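Local atomic coordinates of N-acetylmuramoyl-L-alanine amidase XlyA (Bacillus subtilis, PDB entry 3RDR), a protein that hydrolyses the amide link between N-acetylmuramoyl residues and L-amino acids in cell-wall glycopeptides, acting as a zinc-containing autolysin of which this chain is the catalytic domain. Residues Thr34-Ala38 / Val39-Ala43; Ala47-Leu50 / Lys51-Asp54; Lys107-Ala110 / Asn111-Leu115; Asn129-Pro132 / His133-Ser137. All blocks are in the same frame, centred on the assembly; numbering follows the deposited sequence.

Contact 1: Thr34-Ala38 / Val39-Ala43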
loop_
_atom_site.group_PDB
_atom_site.type_symbol
_atom_site.label_atom_id
_atom_site.label_comp_id
_atom_site.label_asym_id
_atom_site.label_seq_id
_atom_site.Cartn_x
_atom_site.Cartn_y
_atom_site.Cartn_z
ATOM N N THR A 34 7.401 2.456 3.682
ATOM C CA THR A 34 7.381 3.886 3.999
ATOM C C THR A 34 8.738 4.587 4.096
ATOM O O THR A 34 8.820 5.802 3.891
ATOM C CB THR A 34 6.644 4.152 5.322
ATOM O OG1 THR A 34 7.374 3.551 6.398
ATOM C CG2 THR A 34 5.232 3.569 5.284
ATOM N N ALA A 35 9.793 3.832 4.406
ATOM C CA ALA A 35 11.134 4.402 4.569
ATOM C C ALA A 35 11.100 5.443 5.696
ATOM O O ALA A 35 11.842 6.432 5.688
ATOM C CB ALA A 35 11.616 5.047 3.257
ATOM N N ASN A 36 10.229 5.203 6.668
ATOM C CA ASN A 36 10.076 6.085 7.817
ATOM C C ASN A 36 10.292 5.240 9.070
ATOM O O ASN A 36 9.365 4.586 9.553
ATOM C CB ASN A 36 8.667 6.685 7.833
ATOM C CG ASN A 36 8.533 7.825 8.823
ATOM O OD1 ASN A 36 9.307 7.923 9.778
ATOM N ND2 ASN A 36 7.540 8.687 8.611
ATOM N N THR A 37 11.514 5.255 9.597
ATOM C CA THR A 37 11.845 4.464 10.781
ATOM C C THR A 37 11.514 5.150 12.108
ATOM O O THR A 37 11.693 4.561 13.173
ATOM C CB THR A 37 13.347 4.101 10.800
ATOM O OG1 THR A 37 14.125 5.302 10.724
ATOM C CG2 THR A 37 13.703 3.191 9.622
ATOM N N ALA A 38 11.036 6.388 12.043
ATOM C CA ALA A 38 10.709 7.150 13.244
ATOM C C ALA A 38 9.703 6.475 14.166
ATOM O O ALA A 38 8.705 5.908 13.720
ATOM C CB ALA A 38 10.190 8.529 12.860
ATOM N N VAL A 39 9.977 6.545 15.464
ATOM C CA VAL A 39 9.081 5.981 16.456
ATOM C C VAL A 39 7.735 6.682 16.275
ATOM O O VAL A 39 7.676 7.909 16.158
ATOM C CB VAL A 39 9.620 6.219 17.896
ATOM C CG1 VAL A 39 9.755 7.717 18.173
ATOM C CG2 VAL A 39 8.698 5.554 18.925
ATOM N N GLY A 40 6.663 5.900 16.214
ATOM C CA GLY A 40 5.340 6.476 16.050
ATOM C C GLY A 40 4.832 6.585 14.621
ATOM O O GLY A 40 3.676 6.939 14.414
ATOM N N ALA A 41 5.674 6.291 13.633
ATOM C CA ALA A 41 5.248 6.376 12.236
ATOM C C ALA A 41 4.500 5.103 11.838
ATOM O O ALA A 41 4.946 4.354 10.962
ATOM C CB ALA A 41 6.457 6.586 11.330
ATOM N N ASP A 42 3.357 4.874 12.480
ATOM C CA ASP A 42 2.556 3.686 12.223
ATOM C C ASP A 42 1.387 3.938 11.271
ATOM O O ASP A 42 1.285 5.011 10.678
ATOM C CB ASP A 42 2.057 3.105 13.551
ATOM C CG ASP A 42 1.134 4.049 14.298
ATOM O OD1 ASP A 42 0.882 3.801 15.492
ATOM O OD2 ASP A 42 0.653 5.033 13.697
ATOM N N ALA A 43 0.511 2.946 11.131
ATOM C CA ALA A 43 -0.632 3.041 10.220
ATOM C C ALA A 43 -1.593 4.177 10.551
ATOM O O ALA A 43 -2.024 4.905 9.664
ATOM C CB ALA A 43 -1.386 1.705 10.182
HETATM O O HOH W 1 6.816 3.918 8.973
#

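Contact 2: Ala47-Leu50 / Lys51-Asp54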
loop_
_atom_site.group_PDB
_atom_site.type_symbol
_atom_site.label_atom_id
_atom_site.label_comp_id
_atom_site.label_asym_id
_atom_site.label_seq_id
_atom_site.Cartn_x
_atom_site.Cartn_y
_atom_site.Cartn_z
ATOM N N ALA A 47 -2.578 7.496 8.361
ATOM C CA ALA A 47 -3.978 7.790 8.055
ATOM C C ALA A 47 -4.264 9.271 8.293
ATOM O O ALA A 47 -4.968 9.914 7.514
ATOM C CB ALA A 47 -4.893 6.940 8.924
ATOM N N ARG A 48 -3.716 9.799 9.383
ATOM C CA ARG A 48 -3.895 11.201 9.742
ATOM C C ARG A 48 -3.147 12.088 8.751
ATOM O O ARG A 48 -3.679 13.093 8.278
ATOM C CB ARG A 48 -3.383 11.454 11.168
ATOM C CG ARG A 48 -3.632 12.871 11.673
ATOM C CD ARG A 48 -3.301 13.041 13.158
ATOM N NE ARG A 48 -1.865 12.995 13.446
ATOM C CZ ARG A 48 -1.176 11.885 13.714
ATOM N NH1 ARG A 48 -1.782 10.705 13.738
ATOM N NH2 ARG A 48 0.126 11.957 13.963
ATOM N N TYR A 49 -1.913 11.713 8.430
ATOM C CA TYR A 49 -1.125 12.491 7.487
ATOM C C TYR A 49 -1.803 12.626 6.121
ATOM O O TYR A 49 -1.873 13.722 5.556
ATOM C CB TYR A 49 0.250 11.857 7.288
ATOM C CG TYR A 49 0.964 12.397 6.067
ATOM C CD1 TYR A 49 1.549 13.662 6.079
ATOM C CD2 TYR A 49 1.005 11.666 4.881
ATOM C CE1 TYR A 49 2.160 14.188 4.934
ATOM C CE2 TYR A 49 1.610 12.182 3.731
ATOM C CZ TYR A 49 2.184 13.442 3.766
ATOM O OH TYR A 49 2.770 13.966 2.627
ATOM N N LEU A 50 -2.295 11.512 5.589
ATOM C CA LEU A 50 -2.932 11.515 4.276
ATOM C C LEU A 50 -4.150 12.426 4.151
ATOM O O LEU A 50 -4.528 12.809 3.042
ATOM C CB LEU A 50 -3.297 10.080 3.862
ATOM C CG LEU A 50 -2.100 9.199 3.466
ATOM C CD1 LEU A 50 -2.548 7.773 3.174
ATOM C CD2 LEU A 50 -1.422 9.798 2.238
ATOM N N LYS A 51 -4.755 12.788 5.275
ATOM C CA LYS A 51 -5.922 13.658 5.238
ATOM C C LYS A 51 -5.585 15.147 5.261
ATOM O O LYS A 51 -6.482 15.985 5.235
ATOM C CB LYS A 51 -6.889 13.294 6.368
ATOM C CG LYS A 51 -7.431 11.875 6.216
ATOM C CD LYS A 51 -8.777 11.666 6.894
ATOM C CE LYS A 51 -8.671 11.710 8.399
ATOM N NZ LYS A 51 -9.960 11.327 9.045
ATOM N N ASN A 52 -4.296 15.479 5.298
ATOM C CA ASN A 52 -3.877 16.879 5.275
ATOM C C ASN A 52 -4.146 17.405 3.868
ATOM O O ASN A 52 -3.722 16.801 2.885
ATOM C CB ASN A 52 -2.384 17.019 5.597
ATOM C CG ASN A 52 -2.119 17.178 7.083
ATOM O OD1 ASN A 52 -2.780 17.965 7.757
ATOM N ND2 ASN A 52 -1.136 16.443 7.596
ATOM N N PRO A 53 -4.855 18.541 3.754
ATOM C CA PRO A 53 -5.206 19.169 2.475
ATOM C C PRO A 53 -4.076 19.386 1.476
ATOM O O PRO A 53 -4.324 19.484 0.276
ATOM C CB PRO A 53 -5.848 20.489 2.905
ATOM C CG PRO A 53 -6.506 20.121 4.193
ATOM C CD PRO A 53 -5.428 19.306 4.877
ATOM N N ASP A 54 -2.842 19.465 1.960
ATOM C CA ASP A 54 -1.711 19.701 1.067
ATOM C C ASP A 54 -0.975 18.469 0.539
ATOM O O ASP A 54 -0.064 18.601 -0.276
ATOM C CB ASP A 54 -0.712 20.650 1.735
ATOM C CG ASP A 54 -0.721 20.537 3.244
ATOM O OD1 ASP A 54 -0.587 19.407 3.752
ATOM O OD2 ASP A 54 -0.859 21.582 3.921
HETATM O O HOH W 2 -5.947 15.012 1.702
#

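Contact 3: Lys107-Ala110 / Asn111-Leu115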
loop_
_atom_site.group_PDB
_atom_site.type_symbol
_atom_site.label_atom_id
_atom_site.label_comp_id
_atom_site.label_asym_id
_atom_site.label_seq_id
_atom_site.Cartn_x
_atom_site.Cartn_y
_atom_site.Cartn_z
ATOM N N LYS A 107 6.452 -8.754 11.710
ATOM C CA LYS A 107 5.027 -8.926 11.942
ATOM C C LYS A 107 4.183 -7.994 11.071
ATOM O O LYS A 107 2.998 -8.244 10.856
ATOM C CB LYS A 107 4.713 -8.697 13.423
ATOM C CG LYS A 107 3.259 -8.921 13.787
ATOM C CD LYS A 107 3.118 -9.803 15.026
ATOM C CE LYS A 107 3.711 -9.150 16.268
ATOM N NZ LYS A 107 3.572 -10.029 17.472
ATOM N N ALA A 108 4.788 -6.915 10.586
ATOM C CA ALA A 108 4.077 -5.980 9.720
ATOM C C ALA A 108 4.045 -6.621 8.340
ATOM O O ALA A 108 3.071 -6.503 7.602
ATOM C CB ALA A 108 4.809 -4.646 9.661
ATOM N N THR A 109 5.130 -7.311 8.006
ATOM C CA THR A 109 5.249 -7.990 6.728
ATOM C C THR A 109 4.256 -9.143 6.671
ATOM O O THR A 109 3.611 -9.367 5.645
ATOM C CB THR A 109 6.675 -8.528 6.526
ATOM O OG1 THR A 109 7.581 -7.426 6.390
ATOM C CG2 THR A 109 6.752 -9.398 5.281
ATOM N N ALA A 110 4.131 -9.862 7.781
ATOM C CA ALA A 110 3.212 -10.989 7.866
ATOM C C ALA A 110 1.781 -10.502 7.693
ATOM O O ALA A 110 0.969 -11.155 7.037
ATOM C CB ALA A 110 3.362 -11.689 9.209
ATOM N N ASN A 111 1.473 -9.355 8.293
ATOM C CA ASN A 111 0.137 -8.787 8.188
ATOM C C ASN A 111 -0.147 -8.354 6.753
ATOM O O ASN A 111 -1.276 -8.464 6.275
ATOM C CB ASN A 111 -0.022 -7.588 9.130
ATOM C CG ASN A 111 -0.000 -7.988 10.594
ATOM O OD1 ASN A 111 -0.358 -9.114 10.943
ATOM N ND2 ASN A 111 0.401 -7.062 11.461
ATOM N N ALA A 112 0.887 -7.865 6.071
ATOM C CA ALA A 112 0.756 -7.419 4.692
ATOM C C ALA A 112 0.538 -8.608 3.759
ATOM O O ALA A 112 -0.209 -8.511 2.784
ATOM C CB ALA A 112 1.995 -6.644 4.271
ATOM N N GLN A 113 1.198 -9.725 4.055
ATOM C CA GLN A 113 1.053 -10.925 3.236
ATOM C C GLN A 113 -0.362 -11.468 3.398
ATOM O O GLN A 113 -0.960 -11.958 2.440
ATOM C CB GLN A 113 2.098 -11.976 3.638
ATOM C CG GLN A 113 3.519 -11.553 3.295
ATOM C CD GLN A 113 4.581 -12.488 3.846
ATOM O OE1 GLN A 113 4.590 -12.802 5.033
ATOM N NE2 GLN A 113 5.493 -12.920 2.987
ATOM N N TRP A 114 -0.906 -11.368 4.604
ATOM C CA TRP A 114 -2.269 -11.824 4.844
ATOM C C TRP A 114 -3.233 -10.958 4.032
ATOM O O TRP A 114 -4.134 -11.465 3.365
ATOM C CB TRP A 114 -2.628 -11.717 6.326
ATOM C CG TRP A 114 -4.107 -11.832 6.553
ATOM C CD1 TRP A 114 -4.857 -12.975 6.528
ATOM C CD2 TRP A 114 -5.031 -10.749 6.735
ATOM N NE1 TRP A 114 -6.190 -12.670 6.677
ATOM C CE2 TRP A 114 -6.326 -11.312 6.806
ATOM C CE3 TRP A 114 -4.890 -9.358 6.840
ATOM C CZ2 TRP A 114 -7.474 -10.532 6.976
ATOM C CZ3 TRP A 114 -6.033 -8.582 7.008
ATOM C CH2 TRP A 114 -7.307 -9.172 7.075
ATOM N N LEU A 115 -3.039 -9.645 4.104
ATOM C CA LEU A 115 -3.875 -8.701 3.369
ATOM C C LEU A 115 -3.817 -8.980 1.870
ATOM O O LEU A 115 -4.845 -9.036 1.198
ATOM C CB LEU A 115 -3.415 -7.264 3.639
ATOM C CG LEU A 115 -4.057 -6.143 2.811
ATOM C CD1 LEU A 115 -5.556 -6.098 3.078
ATOM C CD2 LEU A 115 -3.415 -4.803 3.168
#

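Contact 4: Asn129-Pro132 / His133-Ser137. With ZN (zinc ion), chain B.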
loop_
_atom_site.group_PDB
_atom_site.type_symbol
_atom_site.label_atom_id
_atom_site.label_comp_id
_atom_site.label_asym_id
_atom_site.label_seq_id
_atom_site.Cartn_x
_atom_site.Cartn_y
_atom_site.Cartn_z
ATOM N N ASN A 129 0.807 -10.879 -10.472
ATOM C CA ASN A 129 0.453 -9.469 -10.553
ATOM C C ASN A 129 0.648 -8.692 -9.250
ATOM O O ASN A 129 0.185 -7.562 -9.116
ATOM C CB ASN A 129 -0.978 -9.322 -11.082
ATOM C CG ASN A 129 -1.045 -9.443 -12.602
ATOM O OD1 ASN A 129 -0.202 -10.095 -13.220
ATOM N ND2 ASN A 129 -2.049 -8.822 -13.204
ATOM N N VAL A 130 1.320 -9.313 -8.284
ATOM C CA VAL A 130 1.634 -8.636 -7.031
ATOM C C VAL A 130 3.033 -8.118 -7.328
ATOM O O VAL A 130 3.988 -8.892 -7.404
ATOM C CB VAL A 130 1.675 -9.606 -5.833
ATOM C CG1 VAL A 130 2.108 -8.861 -4.574
ATOM C CG2 VAL A 130 0.299 -10.222 -5.620
ATOM N N VAL A 131 3.151 -6.810 -7.524
ATOM C CA VAL A 131 4.431 -6.216 -7.877
ATOM C C VAL A 131 4.948 -5.138 -6.938
ATOM O O VAL A 131 4.202 -4.576 -6.133
ATOM C CB VAL A 131 4.363 -5.586 -9.284
ATOM C CG1 VAL A 131 3.969 -6.634 -10.315
ATOM C CG2 VAL A 131 3.365 -4.435 -9.280
ATOM N N PRO A 132 6.253 -4.841 -7.033
ATOM C CA PRO A 132 6.874 -3.814 -6.197
ATOM C C PRO A 132 6.724 -2.486 -6.921
ATOM O O PRO A 132 6.606 -2.457 -8.149
ATOM C CB PRO A 132 8.329 -4.260 -6.133
ATOM C CG PRO A 132 8.543 -4.820 -7.518
ATOM C CD PRO A 132 7.279 -5.634 -7.740
ATOM N N HIS A 133 6.718 -1.394 -6.167
ATOM C CA HIS A 133 6.614 -0.072 -6.761
ATOM C C HIS A 133 7.636 0.037 -7.893
ATOM O O HIS A 133 7.359 0.610 -8.948
ATOM C CB HIS A 133 6.890 0.999 -5.695
ATOM C CG HIS A 133 6.885 2.402 -6.221
ATOM N ND1 HIS A 133 7.143 3.495 -5.424
ATOM C CD2 HIS A 133 6.651 2.893 -7.462
ATOM C CE1 HIS A 133 7.067 4.597 -6.147
ATOM N NE2 HIS A 133 6.771 4.260 -7.388
ATOM N N LYS A 134 8.815 -0.531 -7.668
ATOM C CA LYS A 134 9.903 -0.484 -8.645
ATOM C C LYS A 134 9.483 -0.917 -10.048
ATOM O O LYS A 134 9.931 -0.346 -11.041
ATOM C CB LYS A 134 11.069 -1.355 -8.168
ATOM C CG LYS A 134 12.296 -1.292 -9.063
ATOM C CD LYS A 134 13.457 -2.075 -8.460
ATOM C CE LYS A 134 14.718 -1.984 -9.327
ATOM N NZ LYS A 134 15.847 -2.729 -8.692
ATOM N N TYR A 135 8.626 -1.925 -10.121
ATOM C CA TYR A 135 8.140 -2.439 -11.397
ATOM C C TYR A 135 7.588 -1.337 -12.302
ATOM O O TYR A 135 7.843 -1.325 -13.509
ATOM C CB TYR A 135 7.051 -3.481 -11.145
ATOM C CG TYR A 135 6.480 -4.097 -12.401
ATOM C CD1 TYR A 135 7.236 -4.975 -13.179
ATOM C CD2 TYR A 135 5.176 -3.812 -12.807
ATOM C CE1 TYR A 135 6.705 -5.555 -14.333
ATOM C CE2 TYR A 135 4.633 -4.384 -13.954
ATOM C CZ TYR A 135 5.401 -5.255 -14.711
ATOM O OH TYR A 135 4.861 -5.830 -15.838
ATOM N N TRP A 136 6.841 -0.407 -11.710
ATOM C CA TRP A 136 6.225 0.693 -12.456
ATOM C C TRP A 136 7.116 1.910 -12.694
ATOM O O TRP A 136 6.931 2.639 -13.669
ATOM C CB TRP A 136 4.968 1.188 -11.728
ATOM C CG TRP A 136 3.971 0.127 -11.385
ATOM C CD1 TRP A 136 3.573 -0.249 -10.132
ATOM C CD2 TRP A 136 3.217 -0.673 -12.302
ATOM N NE1 TRP A 136 2.612 -1.233 -10.212
ATOM C CE2 TRP A 136 2.375 -1.512 -11.533
ATOM C CE3 TRP A 136 3.169 -0.763 -13.701
ATOM C CZ2 TRP A 136 1.494 -2.430 -12.118
ATOM C CZ3 TRP A 136 2.289 -1.678 -14.286
ATOM C CH2 TRP A 136 1.465 -2.497 -13.492
ATOM N N SER A 137 8.084 2.141 -11.814
ATOM C CA SER A 137 8.910 3.332 -11.953
ATOM C C SER A 137 10.415 3.140 -11.838
ATOM O O SER A 137 11.166 4.089 -12.035
ATOM C CB SER A 137 8.475 4.355 -10.905
ATOM O OG SER A 137 8.712 3.833 -9.605
HETATM ZN ZN ZN B . 6.950 3.223 -3.200
#

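Contact 1: Thr34-Ala38 / Val39-Ala43
Ala-38 and Ala-41 form the ends of a type II beta turn, closed by a backbone hydrogen bond from Ala-41 N to Ala-38 O of 3.1 Å. Gly-40 takes the third position with a positive phi of 94°, which glycine readily adopts. Two side chains add polar bonds on the incoming arm. Asn-36 OD1 accepts from Ala-38 N at 3.2 Å, which makes an Asx turn, and Thr-34 OG1 takes a weak bond from Asn-36 N. A water joins the loop between its two arms: it accepts from Thr-34 OG1 at 2.7 Å and donates to Asn-36 O and to Ala-41 O, the latter at 2.8 Å. Within the turn, Gly-40 N bonds Asp-102 OD2; beyond it, Asp-42 caps the helix 43-50 through OD2 to Ala-45 N.

The apolar part centres on the methyl of Ala-41. With chi1 of -168° turning CG of Asn-36 away from its own N, the Ala-41 methyl sits over the face of the Asn-36 amide, CG to Ala-41 CB being 3.5 Å. The chemistry implies a loop held by one backbone turn bond together with side-chain and water bonds to backbone groups, around one buried methyl.

Contact 2: Ala47-Leu50 / Lys51-Asp54
Tyr-49 O receives the shortest sound polar bond here, from Asn-52 N at 3.0 Å with an N-H...O angle of 164°. The donor stands well above the carbonyl plane, as the chain leaves the helix in a turn. One residue earlier, Lys-51 N bonds Arg-48 O at 3.2 Å, again from well above the plane. Both bonds span three residues, so the chain winds more tightly here than the four-residue spacing of an alpha helix.

The side chain of Asn-52 folds back over the same turn. Its CB lies 3.3 Å from Tyr-49 O, and its ND2 approaches the Tyr-49 ring obliquely, 4.2 Å from CD1, with amide and ring planes 77° apart. Tyr-49 reaches this place because its chi1 of 165° sends CG away from the backbone N. Lys-51 works on another side of the turn: its CG rests 3.4 Å from Ala-47 O, and the chain then bends at chi3 and carries NZ away to a salt bridge with Asp-10. A water lies near Leu-50 O, at 2.9 Å, and Asn-52 O; Thr-55 OG1 also bonds Asn-52 O.

The contact thus marks the passage from helix 43-50 into the loop that leads to strand 61-63. Leu-50 packs inward on Trp-59 and His-71, and Ala-47 meets His-71 as well, so the last turn of the helix is held against the loops around it, while Tyr-49 lies at the surface.

Contact 3: Lys107-Ala110 / Asn111-Leu115
Lys-107 O and Asn-111 N, 3.2 Å apart, form one of four successive i to i+4 hydrogen bonds in helix 105-122, an alpha helix packed on the mixed sheet of this T7 lysozyme-like amidase domain. The other three join Ala-108 O to Ala-112 N, Thr-109 O to Gln-113 N at 2.9 Å, and Ala-110 O to Trp-114 N.

Among the polar side chains, Asn-111 ND2 lies 2.9 Å from Lys-107 O, but the angle is poor for a bond, and the amide is instead bonded to Asp-64 O. Gln-113 NE2 bonds Phe-152 O, also outside this stretch, and Thr-109 OG1 returns to Phe-105 O within its own helix.

Apolar contacts follow the helix faces. Ala-108 and Ala-112 press on Ile-97 of strand 92-97, while Leu-115 meets Phe-61 and Val-63 of strand 61-63 and Ile-68 of strand 68-70, so one face of the helix lies along the sheet. Trp-114 also reaches Ile-68, and Asn-111 O lies at the edge of the Trp-114 ring, in its plane. On the Thr-109 side, the methyl CG2, anti to the backbone N, touches the Gln-113 amide, with CG2 to Gln-113 CD at 4.0 Å.

Contact 4: Asn129-Pro132 / His133-Ser137
Strand 130-132 runs directly into helix 133-137, their axes 71° apart, and the corner between them is closed by Tyr-135 N bonding Pro-132 O at 2.9 Å, the donor standing above the carbonyl plane.

Val-131 points into the angle and is the apolar centre of the contact. Its CG1 lies over one face of the Tyr-135 ring, 4.3 Å from the centroid and offset toward the rim, a CH-pi contact. Its other methyl, CG2, meets Trp-136 obliquely, 3.4 Å from NE1. The two aromatic residues also meet each other: Tyr-135 CD2 sits over the centre of one face of the Trp-136 ring, 3.6 Å above its plane. Pro-132 packs its CD against Tyr-135 CB at 4.0 Å. The indole N-H itself bonds Thr-30 OG1.

With CG anti to the backbone N (chi1 177°), the ring of His-133, first after the strand, is directed at the zinc ion, which ND1 binds at 2.2 Å. His-32 and Cys-141 complete the protein ligands of this site, the metal centre of the catalytic domain. Lys-134 points elsewhere, to a salt bridge with Glu-140.

Strand 130-132 is the outermost at this end of the sheet and runs parallel to strand 28-33, which it pairs with through Ile-29 and Val-31. Val-131 and Trp-136 both meet Thr-30 of that strand, whereas Val-130 packs on Ile-116 and Met-120 of helix 105-122.

How the contacts relate
From the N terminus the chain meets the four contacts in series; none nests within or crosses another. Contact 1 closes the loop between strand 28-33 and helix 43-50, and contact 2 follows directly where that helix gives way to the loop toward strand 61-63. Contact 3 lies inside helix 105-122, closing no loop but linking successive turns of the helix that packs on the sheet. Contact 4 comes after it, joining edge strand 130-132 to helix 133-137 and supplying a zinc ligand. Contacts 2 and 4 lie on opposite sides of the chain's centre, about 24 Å apart between centres. Strand 28-33 relates contacts 1 and 4: it leads into the former and pairs with the strand of the latter.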